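Local coordinates for protein-tyrosine-phosphatase PTP1 (Arabidopsis thaliana, PDB 6KRW) that dephosphorylates phosphotyrosine in proteins, including the MAP kinase MPK6, and with MKP1 represses salicylic acid and camalexin synthesis in plant defence, at residues E46-L49 with A54-S57; K62-D67 with R143-G148; V90-I95 with W121-Q126; H128-V133 with Y224-S229; D155-F160 with S164-W169. All coordinates share one frame; numbering follows the deposited sequence.

Contact 1 (E46-L49 with A54-S57)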
# COMPACT_ATOMS: atom_id res chain seq x y z
N GLU A 46 20.52 -1.83 12.05
CA GLU A 46 19.62 -1.01 12.89
C GLU A 46 18.37 -1.81 13.24
O GLU A 46 17.73 -1.54 14.27
CB GLU A 46 19.31 0.31 12.22
CG GLU A 46 20.54 1.18 12.02
CD GLU A 46 20.29 2.54 11.41
OE1 GLU A 46 19.62 3.37 12.07
OE2 GLU A 46 20.75 2.76 10.26
N LEU A 47 17.94 -2.72 12.36
CA LEU A 47 16.71 -3.51 12.60
C LEU A 47 16.86 -4.36 13.86
O LEU A 47 15.83 -4.67 14.49
CB LEU A 47 16.43 -4.40 11.38
CG LEU A 47 16.16 -3.64 10.10
CD1 LEU A 47 16.08 -4.62 8.95
CD2 LEU A 47 14.89 -2.82 10.19
N LEU A 48 18.08 -4.73 14.26
CA LEU A 48 18.22 -5.58 15.47
C LEU A 48 17.79 -4.82 16.74
O LEU A 48 17.45 -5.49 17.70
CB LEU A 48 19.68 -5.99 15.63
CG LEU A 48 20.24 -6.82 14.49
CD1 LEU A 48 21.70 -7.08 14.75
CD2 LEU A 48 19.44 -8.11 14.35
N LEU A 49 17.75 -3.50 16.67
CA LEU A 49 17.36 -2.67 17.84
C LEU A 49 15.97 -2.06 17.68
O LEU A 49 15.31 -1.83 18.67
CB LEU A 49 18.44 -1.62 18.09
CG LEU A 49 19.73 -2.18 18.68
CD1 LEU A 49 20.90 -1.26 18.38
CD2 LEU A 49 19.60 -2.40 20.19
N ALA A 54 9.97 -8.55 15.18
CA ALA A 54 10.10 -9.17 13.84
C ALA A 54 11.32 -10.09 13.80
O ALA A 54 11.27 -11.09 13.01
CB ALA A 54 10.23 -8.10 12.78
N MET A 55 12.38 -9.74 14.52
CA MET A 55 13.68 -10.47 14.45
C MET A 55 13.69 -11.61 15.49
O MET A 55 14.65 -12.36 15.49
CB MET A 55 14.88 -9.53 14.66
CG MET A 55 15.05 -8.47 13.58
SD MET A 55 15.15 -9.13 11.93
CE MET A 55 15.20 -7.65 10.95
N ASN A 56 12.64 -11.75 16.30
CA ASN A 56 12.50 -12.83 17.31
C ASN A 56 12.60 -14.19 16.63
O ASN A 56 11.99 -14.34 15.55
CB ASN A 56 11.12 -12.81 17.96
CG ASN A 56 11.16 -12.46 19.42
OD1 ASN A 56 12.19 -12.67 20.05
ND2 ASN A 56 10.06 -11.95 19.94
N SER A 57 13.17 -15.17 17.32
CA SER A 57 13.30 -16.54 16.77
C SER A 57 11.91 -17.13 16.50
O SER A 57 11.75 -17.84 15.49
CB SER A 57 14.10 -17.41 17.70
OG SER A 57 13.37 -17.64 18.89

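Contact 2 (K62-D67 with R143-G148)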
# COMPACT_ATOMS: atom_id res chain seq x y z
N LYS A 62 7.96 -15.93 9.74
CA LYS A 62 6.74 -15.20 9.32
C LYS A 62 7.12 -14.03 8.42
O LYS A 62 6.22 -13.28 8.01
CB LYS A 62 5.97 -14.72 10.55
CG LYS A 62 5.45 -15.83 11.44
CD LYS A 62 4.94 -15.32 12.77
CE LYS A 62 4.54 -16.44 13.71
NZ LYS A 62 4.27 -15.94 15.07
N ASN A 63 8.40 -13.91 8.08
CA ASN A 63 8.92 -12.85 7.20
C ASN A 63 9.33 -13.47 5.86
O ASN A 63 10.15 -14.39 5.85
CB ASN A 63 10.12 -12.16 7.83
CG ASN A 63 9.75 -11.53 9.16
OD1 ASN A 63 8.69 -10.95 9.26
ND2 ASN A 63 10.58 -11.71 10.20
N ARG A 64 8.79 -12.92 4.79
CA ARG A 64 9.15 -13.38 3.42
C ARG A 64 10.63 -13.08 3.15
O ARG A 64 11.32 -13.93 2.54
CB ARG A 64 8.23 -12.69 2.41
CG ARG A 64 8.48 -13.15 0.99
CD ARG A 64 7.41 -12.66 0.05
NE ARG A 64 6.14 -13.33 0.27
CZ ARG A 64 5.83 -14.56 -0.20
NH1 ARG A 64 6.68 -15.27 -0.93
NH2 ARG A 64 4.62 -15.04 0.03
N TYR A 65 11.09 -11.92 3.61
CA TYR A 65 12.48 -11.49 3.39
C TYR A 65 13.07 -11.11 4.73
O TYR A 65 12.38 -10.44 5.54
CB TYR A 65 12.54 -10.30 2.44
CG TYR A 65 11.94 -10.57 1.09
CD1 TYR A 65 12.63 -11.31 0.15
CD2 TYR A 65 10.66 -10.15 0.79
CE1 TYR A 65 12.07 -11.59 -1.08
CE2 TYR A 65 10.09 -10.40 -0.46
CZ TYR A 65 10.80 -11.14 -1.39
OH TYR A 65 10.23 -11.42 -2.61
N SER A 66 14.31 -11.49 4.98
CA SER A 66 14.89 -11.33 6.34
C SER A 66 15.16 -9.86 6.69
O SER A 66 15.21 -9.55 7.90
CB SER A 66 16.13 -12.17 6.45
OG SER A 66 17.13 -11.70 5.57
N ASP A 67 15.33 -8.98 5.71
CA ASP A 67 15.71 -7.57 5.94
C ASP A 67 14.53 -6.64 5.66
O ASP A 67 14.73 -5.40 5.60
CB ASP A 67 16.93 -7.22 5.09
CG ASP A 67 16.72 -7.45 3.59
OD1 ASP A 67 15.72 -8.09 3.21
OD2 ASP A 67 17.57 -6.99 2.82
N ARG A 143 10.11 -17.58 -12.43
CA ARG A 143 9.36 -18.65 -11.69
C ARG A 143 9.50 -18.52 -10.17
O ARG A 143 9.26 -19.52 -9.49
CB ARG A 143 9.78 -20.06 -12.14
CG ARG A 143 9.55 -20.29 -13.62
CD ARG A 143 8.14 -19.89 -13.96
NE ARG A 143 7.16 -20.52 -13.10
CZ ARG A 143 5.87 -20.21 -13.08
NH1 ARG A 143 5.41 -19.23 -13.84
NH2 ARG A 143 5.05 -20.85 -12.27
N THR A 144 9.79 -17.33 -9.66
CA THR A 144 9.85 -17.14 -8.19
C THR A 144 8.46 -16.83 -7.65
O THR A 144 7.78 -15.97 -8.22
CB THR A 144 10.81 -16.00 -7.83
OG1 THR A 144 12.08 -16.32 -8.40
CG2 THR A 144 10.99 -15.83 -6.34
N VAL A 145 8.05 -17.52 -6.59
CA VAL A 145 6.78 -17.20 -5.89
C VAL A 145 6.98 -15.83 -5.25
O VAL A 145 8.06 -15.60 -4.71
CB VAL A 145 6.43 -18.27 -4.84
CG1 VAL A 145 7.57 -18.47 -3.86
CG2 VAL A 145 5.14 -17.93 -4.11
N LYS A 146 6.01 -14.94 -5.34
CA LYS A 146 6.20 -13.58 -4.78
C LYS A 146 5.14 -13.34 -3.72
O LYS A 146 5.29 -12.43 -2.91
CB LYS A 146 5.99 -12.52 -5.85
CG LYS A 146 6.94 -12.53 -7.02
CD LYS A 146 8.35 -12.28 -6.68
CE LYS A 146 9.19 -12.25 -7.94
NZ LYS A 146 10.61 -12.01 -7.63
N CYS A 147 4.07 -14.08 -3.74
CA CYS A 147 2.90 -13.90 -2.86
C CYS A 147 2.04 -15.17 -2.85
O CYS A 147 1.89 -15.78 -3.88
CB CYS A 147 2.06 -12.73 -3.32
SG CYS A 147 0.63 -12.40 -2.25
N GLY A 148 1.49 -15.55 -1.71
CA GLY A 148 0.69 -16.78 -1.65
C GLY A 148 -0.74 -16.49 -2.06
O GLY A 148 -1.18 -15.34 -1.97
O HOH W 1 9.37 -14.59 -1.99

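Contact 3 (V90-I95 with W121-Q126)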
# COMPACT_ATOMS: atom_id res chain seq x y z
N VAL A 90 2.68 -9.73 12.98
CA VAL A 90 2.47 -9.85 11.52
C VAL A 90 3.41 -8.86 10.85
O VAL A 90 3.68 -7.77 11.41
CB VAL A 90 0.99 -9.65 11.18
CG1 VAL A 90 0.44 -8.36 11.68
CG2 VAL A 90 0.76 -9.76 9.67
N ASN A 91 3.95 -9.21 9.69
CA ASN A 91 4.85 -8.32 8.94
C ASN A 91 4.01 -7.24 8.28
O ASN A 91 3.60 -7.40 7.11
CB ASN A 91 5.75 -9.10 8.01
CG ASN A 91 6.87 -8.25 7.46
OD1 ASN A 91 6.65 -7.09 7.09
ND2 ASN A 91 8.06 -8.82 7.37
N ALA A 92 3.72 -6.18 9.01
CA ALA A 92 2.76 -5.16 8.55
C ALA A 92 3.03 -3.88 9.33
O ALA A 92 3.30 -3.99 10.57
CB ALA A 92 1.34 -5.60 8.76
N SER A 93 3.00 -2.76 8.65
CA SER A 93 3.35 -1.44 9.21
C SER A 93 2.23 -0.45 9.00
O SER A 93 1.65 -0.39 7.89
CB SER A 93 4.58 -0.92 8.50
OG SER A 93 5.66 -1.80 8.61
N LEU A 94 1.87 0.35 9.99
CA LEU A 94 0.98 1.50 9.83
C LEU A 94 1.68 2.65 9.15
O LEU A 94 2.71 3.15 9.65
CB LEU A 94 0.45 1.97 11.17
CG LEU A 94 -0.59 3.07 11.08
CD1 LEU A 94 -1.85 2.58 10.39
CD2 LEU A 94 -0.89 3.64 12.44
N ILE A 95 1.16 3.07 8.00
CA ILE A 95 1.65 4.23 7.25
C ILE A 95 0.63 5.32 7.42
O ILE A 95 -0.50 5.20 6.92
CB ILE A 95 1.92 3.91 5.77
CG1 ILE A 95 2.70 2.62 5.59
CG2 ILE A 95 2.57 5.09 5.08
CD1 ILE A 95 4.07 2.62 6.23
N TRP A 121 -5.71 -12.49 7.31
CA TRP A 121 -7.16 -12.25 7.36
C TRP A 121 -7.59 -11.82 8.75
O TRP A 121 -8.54 -11.02 8.83
CB TRP A 121 -7.92 -13.47 6.83
CG TRP A 121 -7.82 -13.56 5.34
CD1 TRP A 121 -7.20 -14.54 4.61
CD2 TRP A 121 -8.36 -12.62 4.41
NE1 TRP A 121 -7.33 -14.27 3.27
CE2 TRP A 121 -8.04 -13.11 3.12
CE3 TRP A 121 -9.08 -11.42 4.53
CZ2 TRP A 121 -8.41 -12.42 1.96
CZ3 TRP A 121 -9.45 -10.75 3.39
CH2 TRP A 121 -9.10 -11.24 2.12
N GLU A 122 -6.93 -12.33 9.80
CA GLU A 122 -7.25 -11.88 11.17
C GLU A 122 -6.95 -10.38 11.27
O GLU A 122 -7.77 -9.65 11.84
CB GLU A 122 -6.43 -12.68 12.17
CG GLU A 122 -6.78 -12.33 13.60
CD GLU A 122 -8.09 -12.89 14.10
OE1 GLU A 122 -8.49 -13.94 13.63
OE2 GLU A 122 -8.68 -12.30 15.03
N MET A 123 -5.84 -9.94 10.68
CA MET A 123 -5.50 -8.50 10.67
C MET A 123 -6.59 -7.71 9.93
O MET A 123 -7.03 -6.66 10.39
CB MET A 123 -4.14 -8.27 10.00
CG MET A 123 -3.78 -6.81 9.91
SD MET A 123 -2.12 -6.54 9.21
CE MET A 123 -2.40 -7.04 7.50
N VAL A 124 -7.03 -8.21 8.77
CA VAL A 124 -8.09 -7.52 7.97
C VAL A 124 -9.33 -7.34 8.83
O VAL A 124 -9.92 -6.24 8.83
CB VAL A 124 -8.41 -8.33 6.70
CG1 VAL A 124 -9.65 -7.78 6.01
CG2 VAL A 124 -7.23 -8.38 5.76
N ILE A 125 -9.75 -8.39 9.52
CA ILE A 125 -10.98 -8.31 10.36
C ILE A 125 -10.74 -7.37 11.54
O ILE A 125 -11.57 -6.48 11.77
CB ILE A 125 -11.41 -9.72 10.81
CG1 ILE A 125 -11.78 -10.57 9.60
CG2 ILE A 125 -12.54 -9.62 11.82
CD1 ILE A 125 -12.02 -12.03 9.94
N GLN A 126 -9.63 -7.56 12.26
CA GLN A 126 -9.38 -6.78 13.50
C GLN A 126 -9.25 -5.29 13.19
O GLN A 126 -9.72 -4.48 13.99
CB GLN A 126 -8.12 -7.30 14.19
CG GLN A 126 -8.30 -8.67 14.85
CD GLN A 126 -7.12 -9.05 15.70
OE1 GLN A 126 -6.17 -8.27 15.85
NE2 GLN A 126 -7.17 -10.25 16.26

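Contact 4 (H128-V133 with Y224-S229)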
# COMPACT_ATOMS: atom_id res chain seq x y z
N HIS A 128 -10.57 -3.89 10.46
CA HIS A 128 -11.74 -3.58 9.57
C HIS A 128 -11.29 -2.84 8.31
O HIS A 128 -11.84 -1.77 7.96
CB HIS A 128 -12.86 -2.86 10.34
CG HIS A 128 -12.47 -1.62 11.06
ND1 HIS A 128 -12.36 -0.41 10.43
CD2 HIS A 128 -12.11 -1.41 12.35
CE1 HIS A 128 -11.94 0.51 11.29
NE2 HIS A 128 -11.81 -0.07 12.48
N CYS A 129 -10.31 -3.41 7.61
CA CYS A 129 -9.74 -2.79 6.39
C CYS A 129 -10.75 -2.93 5.26
O CYS A 129 -11.13 -4.05 4.96
CB CYS A 129 -8.45 -3.48 5.97
SG CYS A 129 -7.17 -3.34 7.24
N PRO A 130 -11.21 -1.84 4.63
CA PRO A 130 -12.21 -1.96 3.56
C PRO A 130 -11.65 -2.36 2.19
O PRO A 130 -12.44 -2.79 1.32
CB PRO A 130 -12.81 -0.55 3.51
CG PRO A 130 -11.66 0.34 3.93
CD PRO A 130 -11.00 -0.44 5.04
N ILE A 131 -10.33 -2.22 2.00
CA ILE A 131 -9.67 -2.32 0.67
C ILE A 131 -8.38 -3.10 0.86
O ILE A 131 -7.64 -2.80 1.80
CB ILE A 131 -9.35 -0.93 0.09
CG1 ILE A 131 -10.62 -0.08 -0.08
CG2 ILE A 131 -8.56 -1.04 -1.21
CD1 ILE A 131 -11.59 -0.55 -1.07
N ILE A 132 -8.06 -3.95 -0.08
CA ILE A 132 -6.72 -4.53 -0.31
C ILE A 132 -6.26 -4.16 -1.71
O ILE A 132 -6.96 -4.47 -2.68
CB ILE A 132 -6.71 -6.04 -0.11
CG1 ILE A 132 -7.14 -6.43 1.29
CG2 ILE A 132 -5.36 -6.59 -0.46
CD1 ILE A 132 -7.49 -7.91 1.44
N VAL A 133 -5.12 -3.52 -1.81
CA VAL A 133 -4.40 -3.20 -3.05
C VAL A 133 -3.25 -4.16 -3.17
O VAL A 133 -2.30 -4.12 -2.35
CB VAL A 133 -3.97 -1.74 -3.14
CG1 VAL A 133 -3.22 -1.46 -4.42
CG2 VAL A 133 -5.13 -0.80 -2.93
N TYR A 224 -10.90 7.15 -4.38
CA TYR A 224 -11.25 8.53 -3.95
C TYR A 224 -12.52 8.51 -3.10
O TYR A 224 -12.61 9.32 -2.14
CB TYR A 224 -11.50 9.44 -5.16
CG TYR A 224 -10.28 9.98 -5.87
CD1 TYR A 224 -9.13 10.36 -5.20
CD2 TYR A 224 -10.31 10.18 -7.25
CE1 TYR A 224 -8.04 10.88 -5.87
CE2 TYR A 224 -9.22 10.70 -7.93
CZ TYR A 224 -8.08 11.06 -7.24
OH TYR A 224 -7.02 11.59 -7.92
N GLN A 225 -13.44 7.59 -3.40
CA GLN A 225 -14.81 7.55 -2.82
C GLN A 225 -14.79 6.90 -1.43
O GLN A 225 -15.79 7.02 -0.72
CB GLN A 225 -15.76 6.76 -3.73
CG GLN A 225 -15.57 7.07 -5.21
CD GLN A 225 -16.00 8.47 -5.57
OE1 GLN A 225 -16.89 9.05 -4.94
NE2 GLN A 225 -15.37 9.03 -6.59
N VAL A 226 -13.71 6.22 -1.06
CA VAL A 226 -13.71 5.36 0.15
C VAL A 226 -13.31 6.23 1.33
O VAL A 226 -12.18 6.68 1.40
CB VAL A 226 -12.75 4.17 -0.02
CG1 VAL A 226 -12.75 3.28 1.22
CG2 VAL A 226 -13.06 3.37 -1.27
N PRO A 227 -14.21 6.48 2.30
CA PRO A 227 -13.89 7.35 3.42
C PRO A 227 -12.72 6.79 4.22
O PRO A 227 -12.71 5.61 4.58
CB PRO A 227 -15.17 7.38 4.27
CG PRO A 227 -16.24 6.99 3.30
CD PRO A 227 -15.60 6.00 2.35
N PRO A 228 -11.68 7.60 4.50
CA PRO A 228 -10.59 7.17 5.37
C PRO A 228 -11.04 6.61 6.73
O PRO A 228 -10.40 5.73 7.25
CB PRO A 228 -9.78 8.46 5.54
CG PRO A 228 -9.98 9.15 4.22
CD PRO A 228 -11.42 8.92 3.88
N SER A 229 -12.17 7.09 7.24
CA SER A 229 -12.68 6.63 8.56
C SER A 229 -13.17 5.18 8.51
O SER A 229 -13.41 4.62 9.58
CB SER A 229 -13.76 7.54 9.05
OG SER A 229 -14.88 7.51 8.18

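Contact 5 (D155-F160 with S164-W169)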
# COMPACT_ATOMS: atom_id res chain seq x y z
N ASP A 155 -12.20 -23.44 -6.16
CA ASP A 155 -12.54 -24.82 -5.70
C ASP A 155 -13.83 -24.76 -4.88
O ASP A 155 -14.73 -25.58 -5.12
CB ASP A 155 -11.41 -25.44 -4.90
CG ASP A 155 -10.37 -26.12 -5.77
OD1 ASP A 155 -10.77 -26.92 -6.63
OD2 ASP A 155 -9.17 -25.83 -5.58
N GLY A 156 -13.90 -23.81 -3.95
CA GLY A 156 -14.99 -23.69 -2.97
C GLY A 156 -14.57 -22.68 -1.90
O GLY A 156 -13.48 -22.13 -1.96
N PRO A 157 -15.43 -22.41 -0.90
CA PRO A 157 -15.10 -21.42 0.13
C PRO A 157 -13.73 -21.69 0.77
O PRO A 157 -13.42 -22.81 1.09
CB PRO A 157 -16.23 -21.57 1.15
CG PRO A 157 -17.38 -22.13 0.34
CD PRO A 157 -16.74 -23.04 -0.68
N ARG A 158 -12.93 -20.64 0.91
CA ARG A 158 -11.59 -20.74 1.54
C ARG A 158 -11.75 -20.69 3.05
O ARG A 158 -12.61 -19.92 3.57
CB ARG A 158 -10.69 -19.60 1.06
CG ARG A 158 -10.31 -19.68 -0.42
CD ARG A 158 -9.39 -20.85 -0.71
NE ARG A 158 -8.10 -20.73 -0.05
CZ ARG A 158 -7.08 -20.01 -0.50
NH1 ARG A 158 -7.19 -19.31 -1.62
NH2 ARG A 158 -5.94 -19.98 0.17
N GLU A 159 -10.94 -21.46 3.75
CA GLU A 159 -10.92 -21.42 5.23
C GLU A 159 -9.50 -21.15 5.72
O GLU A 159 -8.53 -21.68 5.15
CB GLU A 159 -11.43 -22.74 5.81
CG GLU A 159 -12.91 -22.93 5.60
CD GLU A 159 -13.48 -23.93 6.58
OE1 GLU A 159 -14.70 -23.86 6.85
OE2 GLU A 159 -12.69 -24.75 7.10
N PHE A 160 -9.42 -20.34 6.78
CA PHE A 160 -8.12 -20.02 7.42
C PHE A 160 -8.33 -20.12 8.92
O PHE A 160 -8.77 -19.13 9.52
CB PHE A 160 -7.63 -18.63 7.02
CG PHE A 160 -7.62 -18.40 5.53
CD1 PHE A 160 -6.52 -18.77 4.76
CD2 PHE A 160 -8.70 -17.81 4.90
CE1 PHE A 160 -6.52 -18.56 3.38
CE2 PHE A 160 -8.69 -17.58 3.53
CZ PHE A 160 -7.59 -17.96 2.78
N SER A 164 -13.55 -17.86 7.48
CA SER A 164 -14.04 -18.30 6.15
C SER A 164 -14.05 -17.11 5.19
O SER A 164 -14.41 -15.99 5.60
CB SER A 164 -15.39 -18.94 6.26
OG SER A 164 -16.38 -17.98 6.57
N LEU A 165 -13.67 -17.35 3.95
CA LEU A 165 -13.63 -16.32 2.88
C LEU A 165 -14.48 -16.77 1.69
O LEU A 165 -14.36 -17.93 1.27
CB LEU A 165 -12.18 -16.11 2.46
CG LEU A 165 -11.93 -15.04 1.40
CD1 LEU A 165 -12.20 -13.65 1.94
CD2 LEU A 165 -10.50 -15.14 0.89
N THR A 166 -15.25 -15.85 1.13
CA THR A 166 -16.14 -16.11 -0.02
C THR A 166 -16.08 -14.91 -0.97
O THR A 166 -16.04 -13.77 -0.52
CB THR A 166 -17.56 -16.41 0.46
OG1 THR A 166 -17.57 -17.76 0.92
CG2 THR A 166 -18.60 -16.21 -0.62
N THR A 167 -16.15 -15.20 -2.27
CA THR A 167 -16.16 -14.16 -3.31
C THR A 167 -17.61 -13.86 -3.72
O THR A 167 -18.31 -14.78 -4.11
CB THR A 167 -15.32 -14.60 -4.50
OG1 THR A 167 -14.01 -14.92 -4.05
CG2 THR A 167 -15.28 -13.53 -5.56
N LYS A 168 -18.01 -12.59 -3.65
CA LYS A 168 -19.37 -12.19 -4.08
C LYS A 168 -19.37 -11.98 -5.60
O LYS A 168 -20.34 -12.33 -6.22
CB LYS A 168 -19.84 -10.94 -3.34
CG LYS A 168 -19.85 -11.08 -1.83
CD LYS A 168 -20.59 -9.96 -1.14
CE LYS A 168 -20.11 -9.76 0.28
NZ LYS A 168 -21.05 -8.95 1.09
N TRP A 169 -18.31 -11.39 -6.14
CA TRP A 169 -18.14 -11.23 -7.60
C TRP A 169 -16.69 -10.88 -7.94
O TRP A 169 -15.92 -10.42 -7.07
CB TRP A 169 -19.13 -10.19 -8.14
CG TRP A 169 -19.17 -8.87 -7.46
CD1 TRP A 169 -20.16 -8.40 -6.64
CD2 TRP A 169 -18.22 -7.80 -7.61
NE1 TRP A 169 -19.87 -7.12 -6.24
CE2 TRP A 169 -18.70 -6.72 -6.82
CE3 TRP A 169 -17.02 -7.65 -8.31
CZ2 TRP A 169 -18.00 -5.52 -6.72
CZ3 TRP A 169 -16.33 -6.46 -8.20
CH2 TRP A 169 -16.83 -5.41 -7.44

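Contact 1 (E46-L49 with A54-S57)
Leu48 and Met55 stand with their CA atoms 6.8 Å apart, where the chain folds back from the short helix 47-50 into the weakly bonded helix 52-55. This pair of short helices belongs to the N-terminal part of the classical tyrosine phosphatase domain, just ahead of the loop that recognises phosphotyrosine in this family. No hydrogen bond spans the two segments, and apolar packing alone joins them. Met55 carries that packing. Its chain keeps CG beside the backbone N (chi1 -64°), bends at chi2 (-55°) and then runs out straight through the sulfur, which delivers the terminal methyl onto Leu47. There Met55 CE sits 3.5 Å from Leu47 CB, and the CD1 branch of Leu47 lies 3.7 Å from the same methyl, the two side chains meeting at a slant. A long, unbranched thioether suits this place because it can bend to follow the leucine without exposing a polar end. Leu47, buried and directed at the other helix, also touches Ile279, while Met55 and Ala54 both rest on Val69. The leucine side chain lies about 9 Å from that of Ile241, a residue that binds substrate in related enzymes, which places the contact near the substrate site. Leu48 contributes less: its CB points away and the residue is exposed, but its CD2 returns to within 4.5 Å of Met55 CG. Within segment 46-49, Leu49 N donates to Glu46 O (3.1 Å). Beside the methyl contact, Met55 CG also lies 4.0 Å from the carbonyl oxygen Leu47 O.

Contact 2 (K62-D67 with R143-G148)
Arg64 reaches across to the 143-148 loop and lays one face of its guanidinium over the backbone there. CG is anti to the backbone N (chi1 -177°), and after an extended start the chain turns at chi3 (-71°), which brings the flat group over the loop; Lys146 O lies 3.3 Å from the guanidinium plane, offset toward its rim. Arg64 NE is 3.4 Å from Lys146 O, but the angle is too poor for a hydrogen bond; that oxygen instead receives one from Ser238 OG. Arg64 NH2 passes 3.6 Å from Cys147 CA. In the guanidinium plane, Arg64 NH1 donates to a water at 3.0 Å, and the water donates onward to Val145 O at 3.2 Å. Tyr65 OH adds a weak 3.3 Å bond to the same water, while its ring has Arg64 CG over one face. Gly111 is the stronger polar partner of Arg64, and Lys146, its CB directed away, forms salt bridges with Asp206 and Asp140. Lys62-Asn63-Arg64-Tyr65 is the family's KNRY motif, whose tyrosine flanks the phosphotyrosine pocket in relatives. The chemistry implies an electrostatic and water-mediated tie, in which the cation probably draws on the carbonyl oxygen beneath it while its N-H groups serve other partners.

Contact 3 (V90-I95 with W121-Q126)
Ala92 and Val90 receive the thioether of Met123, and this apolar meeting is the whole of the direct contact. Met123 SD lies 3.6 Å from Ala92 CB and 4.0 Å from Val90 CG1, with the valine and methionine side chains crossing at about a right angle. From the helix, CG anti to the backbone N (chi1 177°) and an extended chi2 carry the sulfur out to the strand, while chi3 only turns CE aside. Small alanine admits that sulfur closely, and the beta-branched valine offers a methyl beside it. Hydrogen bonds run within the helix, or from either segment to residues outside the pair. Gln126 NE2 donates to Glu122 OE2 one turn away at 2.8 Å (144° at H); the oxygen accepts through its anti lone pair, tilted from the amide plane of Gln126, and also meets Tyr186 OH. Asn91 centres an inverse gamma turn at a corner of the chain; its amide pairs with Arg278, Val68 and Asn63. Val90 and Ala92 both point CB toward the helix. Strand 92-95 is outermost, beside 106-109, whose Ile107 touches Ala92 and Met123; Trp121 and Ile125 of helix 117-126 lie on strands 163-172 and 178-186.

Contact 4 (H128-V133 with Y224-S229)
Val226 packs against Pro130 and Ile131, and apolar contact alone joins the two segments directly. With CG1 anti to the backbone N (chi1 -180°), the valine divides its methyls: CG1 meets Pro130 and Ile131, CG2 meets Ile131 alone. Val226 CG1 lies 4.1 Å from Pro130 CG, where the two side chains slant across one another, and 4.2 Å from Ile131 CG1. The other methyl, Val226 CG2, is 4.2 Å from Ile131 CD1; valine and isoleucine reach toward each other tip to tip. The fit suits the residue types: a compact branched side chain can touch two neighbours at once, the proline ring presents a rigid apolar surface just before the strand, and isoleucine is at home in the buried strand that follows. Ile131 also reaches Leu223 at the end of helix 214-223. Polar bonds lie around this apolar patch. His128, with positive phi, closes helix 117-126 in a Schellman motif, and its ND1 bonds to Leu230 O just beyond the second segment. The imidazole thus ties the helix end to the loop, while Pro130 touches Leu230 as well. Backbone bonds then place the strand: Ile131 and Val133 pair with Ile234 in strand 233-236, and Pro130 and Ile132 pair with Leu197 in strand 194-200. The contact lies away from the active site, but the loop 224-229 leads from helix 214-223 into strand 233-236, whose end delivers the catalytic Cys237, a helix-to-strand connection belonging to the alpha/beta core of the tyrosine phosphatase fold.

Contact 5 (D155-F160 with S164-W169)
Phe160 turns the edge of its ring to Leu165, with CE2 3.9 Å from Leu165 CB, which lies in the ring plane, and 4.0 Å from Leu165 CD2. The leucine keeps CG anti to the backbone N (chi1 -178°), which brings CD2 to that ring edge. Arg158 and Leu165 point to one face of the sheet. Arg158 folds back on itself, bent at chi2 and chi3, and sets one guanidinium face over Phe160 CZ, 3.5 Å from the plane and offset toward the rim. NH1 and NH2 bond to the backbone oxygens of Gln152 and Asp149, which hold the group over the ring. Beneath these side chains the axes of the short antiparallel strand segments approach to 4.7 Å, their directions 154° apart. Arg158 and Leu165 form a hydrogen-bonded pair: Leu165 N donates to Arg158 O at 2.8 Å and nearly straight (168°), and Arg158 N returns a longer bond of 3.1 Å to Leu165 O. Arg158 O also takes a CA-H contact from Ser164. Glu159 and Ser164, a non-hydrogen-bonded pair, send their side chains to the other face, where polar residues are at home and the glutamate forms a salt bridge with Lys187. Helix 117-126 packs on the Phe160 side, Trp121 meeting both the aromatic ring and Leu165. The whole is a beta hairpin of strands 158-160 and 163-172 at one margin of the mixed sheet.

Overall arrangement
Contacts 3, 4 and 5 all reach the mixed sheet: strand 92-95 lies at one margin, strand 131-134 inside, and the hairpin of contact 5 at the other margin. Helix 117-126 carries half of contact 3, leads into contact 4 and packs on contact 5. Contacts 3 and 4 have centres about 14 Å apart, contacts 1 and 2 about 18 Å, and contacts 1 and 5 about 35 Å. Along the chain contact 1 closes first, contact 3 lies between the two segments of contact 2, contacts 2 and 4 alternate, and contact 5 falls between the segments of contact 4. Loops near the substrate site, at contacts 1 and 2, connect to the sheet through Asn63 and Asn91.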